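Long-range contacts in LacI family sugar-binding transcriptional regulator (Enterococcus faecalis V583, PDB 4RK0), which probably represses transcription as a LacI-family DNA-binding regulator whose sugar-binding core is seen here holding ribose: residues Lys87-Gln95 against Thr240-Ile248; Phe101-Gly112 against Asp254-Val262. All blocks are in the same frame, centred on the assembly; numbering follows the deposited sequence.

Contact 1: residues Lys87-Gln95 against Thr240-Ile248. With RIB (alpha-D-ribofuranose), chain E.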
loop_
_atom_site.group_PDB
_atom_site.type_symbol
_atom_site.label_atom_id
_atom_site.label_comp_id
_atom_site.label_asym_id
_atom_site.label_seq_id
_atom_site.Cartn_x
_atom_site.Cartn_y
_atom_site.Cartn_z
ATOM N N LYS A 87 3.464 16.019 -28.954
ATOM C CA LYS A 87 4.448 16.757 -28.137
ATOM C C LYS A 87 4.059 16.772 -26.651
ATOM O O LYS A 87 4.224 17.795 -25.962
ATOM C CB LYS A 87 4.620 18.209 -28.626
ATOM C CG LYS A 87 4.690 18.415 -30.134
ATOM C CD LYS A 87 6.087 18.229 -30.685
ATOM C CE LYS A 87 6.189 18.894 -32.048
ATOM N NZ LYS A 87 7.391 18.451 -32.798
ATOM N N ILE A 88 3.530 15.657 -26.149
ATOM C CA ILE A 88 3.164 15.603 -24.734
ATOM C C ILE A 88 4.340 14.951 -24.051
ATOM O O ILE A 88 4.729 13.850 -24.394
ATOM C CB ILE A 88 1.851 14.875 -24.422
ATOM C CG1 ILE A 88 0.690 15.589 -25.108
ATOM C CG2 ILE A 88 1.608 14.886 -22.917
ATOM C CD1 ILE A 88 -0.682 15.075 -24.728
ATOM N N PRO A 89 4.958 15.679 -23.125
ATOM C CA PRO A 89 6.152 15.160 -22.492
ATOM C C PRO A 89 5.824 13.984 -21.554
ATOM O O PRO A 89 4.712 13.899 -21.030
ATOM C CB PRO A 89 6.666 16.361 -21.701
ATOM C CG PRO A 89 5.443 17.136 -21.380
ATOM C CD PRO A 89 4.555 16.979 -22.570
ATOM N N PHE A 90 6.777 13.090 -21.439
ATOM C CA PHE A 90 6.677 11.936 -20.559
ATOM C C PHE A 90 8.037 11.479 -20.037
ATOM O O PHE A 90 9.092 11.924 -20.474
ATOM C CB PHE A 90 5.995 10.783 -21.297
ATOM C CG PHE A 90 6.835 10.192 -22.409
ATOM C CD1 PHE A 90 6.806 10.723 -23.685
ATOM C CD2 PHE A 90 7.670 9.132 -22.163
ATOM C CE1 PHE A 90 7.601 10.187 -24.692
ATOM C CE2 PHE A 90 8.459 8.589 -23.155
ATOM C CZ PHE A 90 8.432 9.123 -24.435
ATOM N N ILE A 91 7.995 10.576 -19.062
ATOM C CA ILE A 91 9.180 10.029 -18.464
ATOM C C ILE A 91 8.853 8.574 -18.074
ATOM O O ILE A 91 7.727 8.285 -17.722
ATOM C CB ILE A 91 9.636 10.878 -17.243
ATOM C CG1 ILE A 91 10.963 10.376 -16.688
ATOM C CG2 ILE A 91 8.547 10.948 -16.171
ATOM C CD1 ILE A 91 11.692 11.462 -15.899
ATOM N N VAL A 92 9.832 7.705 -18.253
ATOM C CA VAL A 92 9.702 6.272 -17.985
ATOM C C VAL A 92 10.621 5.819 -16.838
ATOM O O VAL A 92 11.651 6.419 -16.524
ATOM C CB VAL A 92 9.964 5.392 -19.242
ATOM C CG1 VAL A 92 9.150 5.883 -20.432
ATOM C CG2 VAL A 92 11.442 5.252 -19.584
ATOM N N LEU A 93 10.223 4.740 -16.200
ATOM C CA LEU A 93 10.965 4.201 -15.123
ATOM C C LEU A 93 10.435 2.812 -14.834
ATOM O O LEU A 93 9.399 2.373 -15.368
ATOM C CB LEU A 93 10.811 5.063 -13.861
ATOM C CG LEU A 93 9.442 5.101 -13.207
ATOM C CD1 LEU A 93 9.583 5.564 -11.738
ATOM C CD2 LEU A 93 8.436 5.926 -13.966
ATOM N N ASP A 94 11.194 2.153 -13.988
ATOM C CA ASP A 94 10.819 0.892 -13.372
ATOM C C ASP A 94 10.573 -0.189 -14.438
ATOM O O ASP A 94 11.508 -0.508 -15.192
ATOM C CB ASP A 94 9.621 1.072 -12.455
ATOM C CG ASP A 94 9.592 -0.015 -11.361
ATOM O OD1 ASP A 94 10.598 -0.145 -10.624
ATOM O OD2 ASP A 94 8.631 -0.781 -11.301
ATOM N N GLN A 95 9.372 -0.765 -14.484
ATOM C CA GLN A 95 9.064 -1.862 -15.439
ATOM C C GLN A 95 8.941 -1.387 -16.867
ATOM O O GLN A 95 8.938 -2.220 -17.751
ATOM C CB GLN A 95 7.768 -2.584 -15.090
ATOM C CG GLN A 95 7.831 -3.121 -13.663
ATOM C CD GLN A 95 6.677 -4.044 -13.309
ATOM O OE1 GLN A 95 5.850 -4.382 -14.142
ATOM N NE2 GLN A 95 6.634 -4.455 -12.064
ATOM N N THR A 240 11.668 11.659 -10.530
ATOM C CA THR A 240 10.836 11.448 -11.714
ATOM C C THR A 240 9.888 12.612 -11.999
ATOM O O THR A 240 9.811 13.087 -13.126
ATOM C CB THR A 240 10.076 10.085 -11.562
ATOM O OG1 THR A 240 11.039 9.011 -11.527
ATOM C CG2 THR A 240 9.143 9.860 -12.688
ATOM N N ALA A 241 9.181 13.087 -10.976
ATOM C CA ALA A 241 8.262 14.221 -11.127
ATOM C C ALA A 241 9.046 15.481 -11.450
ATOM O O ALA A 241 8.599 16.317 -12.237
ATOM C CB ALA A 241 7.451 14.436 -9.858
ATOM N N THR A 242 10.210 15.611 -10.838
ATOM C CA THR A 242 10.972 16.858 -10.953
ATOM C C THR A 242 11.408 16.984 -12.380
ATOM O O THR A 242 11.235 18.031 -12.991
ATOM C CB THR A 242 12.164 16.892 -9.991
ATOM O OG1 THR A 242 11.657 16.873 -8.639
ATOM C CG2 THR A 242 12.989 18.178 -10.166
ATOM N N LEU A 243 11.965 15.907 -12.918
ATOM C CA LEU A 243 12.398 15.903 -14.308
ATOM C C LEU A 243 11.272 16.103 -15.281
ATOM O O LEU A 243 11.454 16.774 -16.291
ATOM C CB LEU A 243 13.165 14.641 -14.631
ATOM C CG LEU A 243 14.573 14.546 -14.063
ATOM C CD1 LEU A 243 15.191 13.283 -14.591
ATOM C CD2 LEU A 243 15.436 15.746 -14.431
ATOM N N LEU A 244 10.081 15.588 -14.977
ATOM C CA LEU A 244 8.961 15.772 -15.894
ATOM C C LEU A 244 8.498 17.206 -15.874
ATOM O O LEU A 244 8.230 17.784 -16.913
ATOM C CB LEU A 244 7.787 14.838 -15.566
ATOM C CG LEU A 244 6.529 14.963 -16.428
ATOM C CD1 LEU A 244 6.827 14.678 -17.899
ATOM C CD2 LEU A 244 5.475 13.984 -15.915
ATOM N N LEU A 245 8.379 17.788 -14.690
ATOM C CA LEU A 245 7.950 19.191 -14.619
ATOM C C LEU A 245 8.954 20.136 -15.289
ATOM O O LEU A 245 8.562 21.207 -15.798
ATOM C CB LEU A 245 7.693 19.594 -13.171
ATOM C CG LEU A 245 6.349 19.110 -12.603
ATOM C CD1 LEU A 245 6.221 19.566 -11.156
ATOM C CD2 LEU A 245 5.169 19.619 -13.412
ATOM N N GLU A 246 10.222 19.728 -15.325
ATOM C CA GLU A 246 11.245 20.497 -16.022
ATOM C C GLU A 246 11.012 20.508 -17.516
ATOM O O GLU A 246 11.287 21.510 -18.163
ATOM C CB GLU A 246 12.636 19.929 -15.773
ATOM C CG GLU A 246 13.353 20.476 -14.547
ATOM C CD GLU A 246 14.650 19.733 -14.233
ATOM O OE1 GLU A 246 15.122 18.919 -15.060
ATOM O OE2 GLU A 246 15.197 19.946 -13.134
ATOM N N ARG A 247 10.540 19.394 -18.077
ATOM C CA ARG A 247 10.266 19.349 -19.508
ATOM C C ARG A 247 8.984 20.128 -19.808
ATOM O O ARG A 247 8.878 20.819 -20.806
ATOM C CB ARG A 247 10.226 17.903 -20.012
ATOM C CG ARG A 247 9.985 17.790 -21.507
ATOM C CD ARG A 247 10.282 16.367 -22.012
ATOM N NE ARG A 247 11.663 15.946 -21.731
ATOM C CZ ARG A 247 12.743 16.340 -22.406
ATOM N NH1 ARG A 247 12.631 17.200 -23.416
ATOM N NH2 ARG A 247 13.948 15.894 -22.064
ATOM N N ILE A 248 8.019 20.045 -18.923
ATOM C CA ILE A 248 6.776 20.774 -19.109
ATOM C C ILE A 248 7.105 22.262 -19.198
ATOM O O ILE A 248 6.527 22.964 -19.998
ATOM C CB ILE A 248 5.749 20.456 -18.005
ATOM C CG1 ILE A 248 5.140 19.073 -18.265
ATOM C CG2 ILE A 248 4.643 21.495 -17.963
ATOM C CD1 ILE A 248 4.348 18.527 -17.105
HETATM O O5 RIB E . 8.397 -4.616 -5.634
HETATM C C5 RIB E . 7.758 -4.249 -6.847
HETATM C C4 RIB E . 8.766 -4.464 -7.891
HETATM O O4 RIB E . 8.269 -4.279 -9.242
HETATM C C3 RIB E . 9.750 -3.421 -7.400
HETATM O O3 RIB E . 10.902 -4.203 -7.082
HETATM C C2 RIB E . 9.787 -2.473 -8.602
HETATM O O2 RIB E . 11.105 -2.149 -8.972
HETATM C C1 RIB E . 8.905 -3.080 -9.707
HETATM O O1 RIB E . 9.579 -3.164 -10.951
#
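Asp94 OD1 accepts a hydrogen bond from O2 of the bound ribose at 2.6 Å, at the sugar-facing end of residues 87-95. Gln95, its chain extended beyond CG, adds a longer bond from NE2 to ribose O4 (3.3 Å, 149° at the hydrogen). Asn139, Arg143, Asn186, Asp214 and Gln231 hold the same sugar. Further back along the segment the chemistry changes: no hydrogen bond joins strand 90-93 to helix 240-248, and the packing is mostly between carbon atoms. Ile91 is central and uses both branches. With CG1 anti to the backbone N (chi1 -175°), CD1 reaches Leu243 CB at 3.7 Å, while CG2 lies against the methyl of Thr240 and near Leu244 CB. Leu93 CD1 packs on Thr240 OG1, whose hydrogen-bond partner is Leu236 O in the same helix. At the other end, Pro89 CB rests on the aliphatic part of Arg247, 3.6 Å from CG, and the Pro89 and Ile248 side chains cross at about a right angle, with Pro89 CG 3.7 Å from Ile248 CG1. Leu244 fills the interval between, its CD1 3.8 Å from Phe90 CA. The axes of strand and helix pass 8.2 Å apart and run nearly antiparallel, at 158°. This is a helix packed on the mostly parallel sheet of an alpha/beta domain, with ligand bound beyond the strand's C-terminal end, as in the periplasmic-binding-protein fold of LacI-family cores.

Contact 2: residues Phe101-Gly112 against Asp254-Val262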
loop_
_atom_site.group_PDB
_atom_site.type_symbol
_atom_site.label_atom_id
_atom_site.label_comp_id
_atom_site.label_asym_id
_atom_site.label_seq_id
_atom_site.Cartn_x
_atom_site.Cartn_y
_atom_site.Cartn_z
ATOM N N PHE A 101 15.315 7.750 -26.323
ATOM C CA PHE A 101 14.879 9.084 -26.768
ATOM C C PHE A 101 13.759 9.605 -25.863
ATOM O O PHE A 101 12.693 10.020 -26.303
ATOM C CB PHE A 101 14.471 9.042 -28.238
ATOM C CG PHE A 101 15.649 8.990 -29.173
ATOM C CD1 PHE A 101 16.339 7.798 -29.377
ATOM C CD2 PHE A 101 16.096 10.142 -29.817
ATOM C CE1 PHE A 101 17.436 7.750 -30.222
ATOM C CE2 PHE A 101 17.192 10.099 -30.665
ATOM C CZ PHE A 101 17.862 8.902 -30.867
ATOM N N SER A 102 14.013 9.525 -24.571
ATOM C CA SER A 102 13.117 10.077 -23.602
ATOM C C SER A 102 13.884 10.252 -22.310
ATOM O O SER A 102 15.025 9.803 -22.154
ATOM C CB SER A 102 11.894 9.185 -23.380
ATOM O OG SER A 102 12.243 8.001 -22.701
ATOM N N ASP A 103 13.222 10.930 -21.398
ATOM C CA ASP A 103 13.669 10.956 -20.051
ATOM C C ASP A 103 13.382 9.596 -19.411
ATOM O O ASP A 103 12.429 8.914 -19.794
ATOM C CB ASP A 103 12.906 12.047 -19.275
ATOM C CG ASP A 103 13.302 13.445 -19.704
ATOM O OD1 ASP A 103 14.382 13.601 -20.293
ATOM O OD2 ASP A 103 12.531 14.384 -19.435
ATOM N N ALA A 104 14.206 9.240 -18.437
ATOM C CA ALA A 104 14.043 8.010 -17.639
ATOM C C ALA A 104 14.801 8.099 -16.319
ATOM O O ALA A 104 15.893 8.664 -16.237
ATOM C CB ALA A 104 14.526 6.790 -18.419
ATOM N N VAL A 105 14.234 7.523 -15.271
ATOM C CA VAL A 105 14.982 7.406 -14.008
ATOM C C VAL A 105 15.000 5.941 -13.602
ATOM O O VAL A 105 13.945 5.385 -13.344
ATOM C CB VAL A 105 14.325 8.208 -12.890
ATOM C CG1 VAL A 105 15.285 8.270 -11.702
ATOM C CG2 VAL A 105 13.974 9.604 -13.388
ATOM N N LEU A 106 16.182 5.335 -13.581
ATOM C CA LEU A 106 16.341 3.943 -13.227
ATOM C C LEU A 106 16.884 3.831 -11.813
ATOM O O LEU A 106 17.354 4.817 -11.234
ATOM C CB LEU A 106 17.316 3.280 -14.190
ATOM C CG LEU A 106 16.755 3.085 -15.620
ATOM C CD1 LEU A 106 16.745 4.385 -16.406
ATOM C CD2 LEU A 106 17.528 1.995 -16.342
ATOM N N THR A 107 16.808 2.637 -11.236
ATOM C CA THR A 107 17.620 2.339 -10.100
ATOM C C THR A 107 18.529 1.205 -10.520
ATOM O O THR A 107 18.297 0.540 -11.551
ATOM C CB THR A 107 16.804 1.989 -8.847
ATOM O OG1 THR A 107 16.158 0.734 -9.048
ATOM C CG2 THR A 107 15.775 3.043 -8.564
ATOM N N ASP A 108 19.570 0.972 -9.737
ATOM C CA ASP A 108 20.620 0.101 -10.192
ATOM C C ASP A 108 20.355 -1.383 -9.921
ATOM O O ASP A 108 20.975 -1.976 -9.062
ATOM C CB ASP A 108 21.953 0.522 -9.585
ATOM C CG ASP A 108 23.146 -0.040 -10.362
ATOM O OD1 ASP A 108 23.014 -1.049 -11.123
ATOM O OD2 ASP A 108 24.229 0.538 -10.198
ATOM N N ASP A 109 19.468 -1.971 -10.715
ATOM C CA ASP A 109 19.012 -3.348 -10.518
ATOM C C ASP A 109 20.136 -4.353 -10.621
ATOM O O ASP A 109 20.210 -5.332 -9.877
ATOM C CB ASP A 109 17.912 -3.685 -11.541
ATOM C CG ASP A 109 16.668 -2.846 -11.341
ATOM O OD1 ASP A 109 15.924 -3.080 -10.364
ATOM O OD2 ASP A 109 16.454 -1.932 -12.133
ATOM N N TYR A 110 21.026 -4.112 -11.575
ATOM C CA TYR A 110 22.152 -4.982 -11.765
ATOM C C TYR A 110 23.047 -5.050 -10.553
ATOM O O TYR A 110 23.444 -6.123 -10.118
ATOM C CB TYR A 110 22.953 -4.475 -12.980
ATOM C CG TYR A 110 24.051 -5.417 -13.429
ATOM C CD1 TYR A 110 23.783 -6.454 -14.322
ATOM C CD2 TYR A 110 25.358 -5.238 -13.023
ATOM C CE1 TYR A 110 24.800 -7.301 -14.786
ATOM C CE2 TYR A 110 26.374 -6.084 -13.462
ATOM C CZ TYR A 110 26.088 -7.114 -14.339
ATOM O OH TYR A 110 27.090 -7.954 -14.778
ATOM N N ARG A 111 23.404 -3.891 -10.026
ATOM C CA ARG A 111 24.250 -3.869 -8.829
ATOM C C ARG A 111 23.498 -4.466 -7.619
ATOM O O ARG A 111 24.085 -5.148 -6.819
ATOM C CB ARG A 111 24.711 -2.436 -8.539
ATOM C CG ARG A 111 25.567 -2.217 -7.297
ATOM C CD ARG A 111 26.849 -3.046 -7.298
ATOM N NE ARG A 111 27.590 -2.912 -6.038
ATOM C CZ ARG A 111 28.613 -3.683 -5.669
ATOM N NH1 ARG A 111 29.208 -3.479 -4.497
ATOM N NH2 ARG A 111 29.047 -4.666 -6.460
ATOM N N GLY A 112 22.195 -4.229 -7.520
ATOM C CA GLY A 112 21.415 -4.851 -6.416
ATOM C C GLY A 112 21.510 -6.375 -6.444
ATOM O O GLY A 112 21.641 -7.025 -5.420
ATOM N N ASP A 254 17.284 18.663 -23.049
ATOM C CA ASP A 254 17.852 17.395 -23.479
ATOM C C ASP A 254 17.231 16.229 -22.721
ATOM O O ASP A 254 16.814 16.374 -21.577
ATOM C CB ASP A 254 19.373 17.296 -23.298
ATOM C CG ASP A 254 20.123 17.201 -24.633
ATOM O OD1 ASP A 254 19.553 17.570 -25.687
ATOM O OD2 ASP A 254 21.291 16.755 -24.634
ATOM N N TRP A 255 17.234 15.073 -23.380
ATOM C CA TRP A 255 16.796 13.818 -22.799
ATOM C C TRP A 255 17.745 13.437 -21.680
ATOM O O TRP A 255 18.958 13.428 -21.881
ATOM C CB TRP A 255 16.851 12.686 -23.844
ATOM C CG TRP A 255 16.102 12.943 -25.091
ATOM C CD1 TRP A 255 16.619 12.996 -26.364
ATOM C CD2 TRP A 255 14.702 13.179 -25.218
ATOM N NE1 TRP A 255 15.624 13.254 -27.262
ATOM C CE2 TRP A 255 14.440 13.394 -26.585
ATOM C CE3 TRP A 255 13.644 13.268 -24.307
ATOM C CZ2 TRP A 255 13.168 13.645 -27.061
ATOM C CZ3 TRP A 255 12.381 13.531 -24.782
ATOM C CH2 TRP A 255 12.150 13.717 -26.146
ATOM N N GLU A 256 17.194 13.090 -20.520
ATOM C CA GLU A 256 18.010 12.809 -19.355
ATOM C C GLU A 256 17.654 11.434 -18.809
ATOM O O GLU A 256 16.479 11.104 -18.645
ATOM C CB GLU A 256 17.787 13.894 -18.289
ATOM C CG GLU A 256 18.846 13.905 -17.194
ATOM C CD GLU A 256 18.888 15.204 -16.392
ATOM O OE1 GLU A 256 18.039 16.110 -16.590
ATOM O OE2 GLU A 256 19.799 15.320 -15.549
ATOM N N GLU A 257 18.672 10.630 -18.570
ATOM C CA GLU A 257 18.469 9.326 -17.989
ATOM C C GLU A 257 19.431 9.124 -16.816
ATOM O O GLU A 257 20.637 8.960 -17.000
ATOM C CB GLU A 257 18.557 8.253 -19.090
ATOM C CG GLU A 257 19.706 7.258 -19.026
ATOM C CD GLU A 257 19.449 6.042 -19.896
ATOM O OE1 GLU A 257 18.748 6.176 -20.926
ATOM O OE2 GLU A 257 19.940 4.949 -19.538
ATOM N N GLN A 258 18.882 9.163 -15.602
ATOM C CA GLN A 258 19.665 8.973 -14.373
ATOM C C GLN A 258 19.444 7.597 -13.765
ATOM O O GLN A 258 18.360 7.060 -13.858
ATOM C CB GLN A 258 19.220 9.958 -13.306
ATOM C CG GLN A 258 19.114 11.401 -13.737
ATOM C CD GLN A 258 18.871 12.300 -12.546
ATOM O OE1 GLN A 258 19.216 11.950 -11.411
ATOM N NE2 GLN A 258 18.287 13.468 -12.790
ATOM N N THR A 259 20.469 7.063 -13.127
ATOM C CA THR A 259 20.358 5.857 -12.319
ATOM C C THR A 259 20.631 6.150 -10.851
ATOM O O THR A 259 21.704 6.626 -10.507
ATOM C CB THR A 259 21.354 4.814 -12.820
ATOM O OG1 THR A 259 21.060 4.550 -14.185
ATOM C CG2 THR A 259 21.252 3.509 -12.039
ATOM N N LEU A 260 19.670 5.841 -9.982
ATOM C CA LEU A 260 19.844 5.986 -8.538
ATOM C C LEU A 260 20.426 4.700 -7.953
ATOM O O LEU A 260 20.067 3.568 -8.404
ATOM C CB LEU A 260 18.510 6.354 -7.863
ATOM C CG LEU A 260 17.775 7.604 -8.358
ATOM C CD1 LEU A 260 16.556 7.875 -7.491
ATOM C CD2 LEU A 260 18.658 8.835 -8.379
ATOM N N PRO A 261 21.308 4.835 -6.951
ATOM C CA PRO A 261 21.985 3.701 -6.357
ATOM C C PRO A 261 21.101 2.888 -5.392
ATOM O O PRO A 261 20.061 3.348 -4.975
ATOM C CB PRO A 261 23.131 4.360 -5.584
ATOM C CG PRO A 261 22.512 5.616 -5.098
ATOM C CD PRO A 261 21.667 6.094 -6.254
ATOM N N VAL A 262 21.524 1.667 -5.128
ATOM C CA VAL A 262 20.856 0.780 -4.162
ATOM C C VAL A 262 21.886 0.316 -3.127
ATOM O O VAL A 262 23.091 0.421 -3.361
ATOM C CB VAL A 262 20.192 -0.441 -4.868
ATOM C CG1 VAL A 262 19.168 0.029 -5.878
ATOM C CG2 VAL A 262 21.193 -1.379 -5.507
#
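The indole of Trp255 lies over a peptide group instead of a side chain: Phe101 O and Ser102 N both sit above one face, displaced toward its rim, and Ser102 CA approaches Trp255 CE3 to 3.3 Å. Phe101 adds an offset edge-to-face pair, its edge toward the five-membered ring, with centroids 5.9 Å apart and planes at 67°, though the phenyl is poorly ordered. Next to the indole, Asp103 substitutes a carboxylate for a backbone acceptor. Its CG stands beside the backbone N (chi1 -70°), which brings OD1 within 2.9 Å of Glu256 N, met nearly along the C-O bond. Regular parallel pairing follows from Ala104 to Thr107 opposite Glu257 to Leu260; the short bonds Leu106 N to Gln258 O and Leu260 N to Leu106 O, both 2.8 Å, fix its register. Val105 CG1 approaches Leu260 CG at 4.2 Å on the face that also carries Thr107 and Gln258. Past the strand, Asp108 N-caps helix 109-122, OD1 accepting from Arg111 N at 3.1 Å from well above the carboxylate plane. Val262 CG2 presses on this first turn, 3.6 Å from Gly112 CA. Backbone bonding thus carries the middle, while side chains add to it at both ends; Ser102 N, over the indole face, and Asp103 N, beside it, are buried with no hydrogen-bond partner in the model, which probably carries some desolvation cost.

In the fold
Contacts 1 and 2 have centres 13 Å apart and share one sheet, in which strands 90-93 and 103-107 are neighbours; Val92 O to Val105 N, 3.1 Å, is probably one of the bonds joining them. A salt bridge from Arg247 NE to Asp103 OD2, 2.9 Å, ties the helix of contact 1 to the strand of contact 2. Both contacts lead toward the ribose. Contact 1 supplies first-shell Asp94 and Gln95, whereas contact 2 acts at second-shell distance: the Thr107 side chain, about 6 Å from the sugar, is hydrogen-bonded through OG1 to Gln231, and Asp109 pairs with Arg143, two residues that themselves bind ribose.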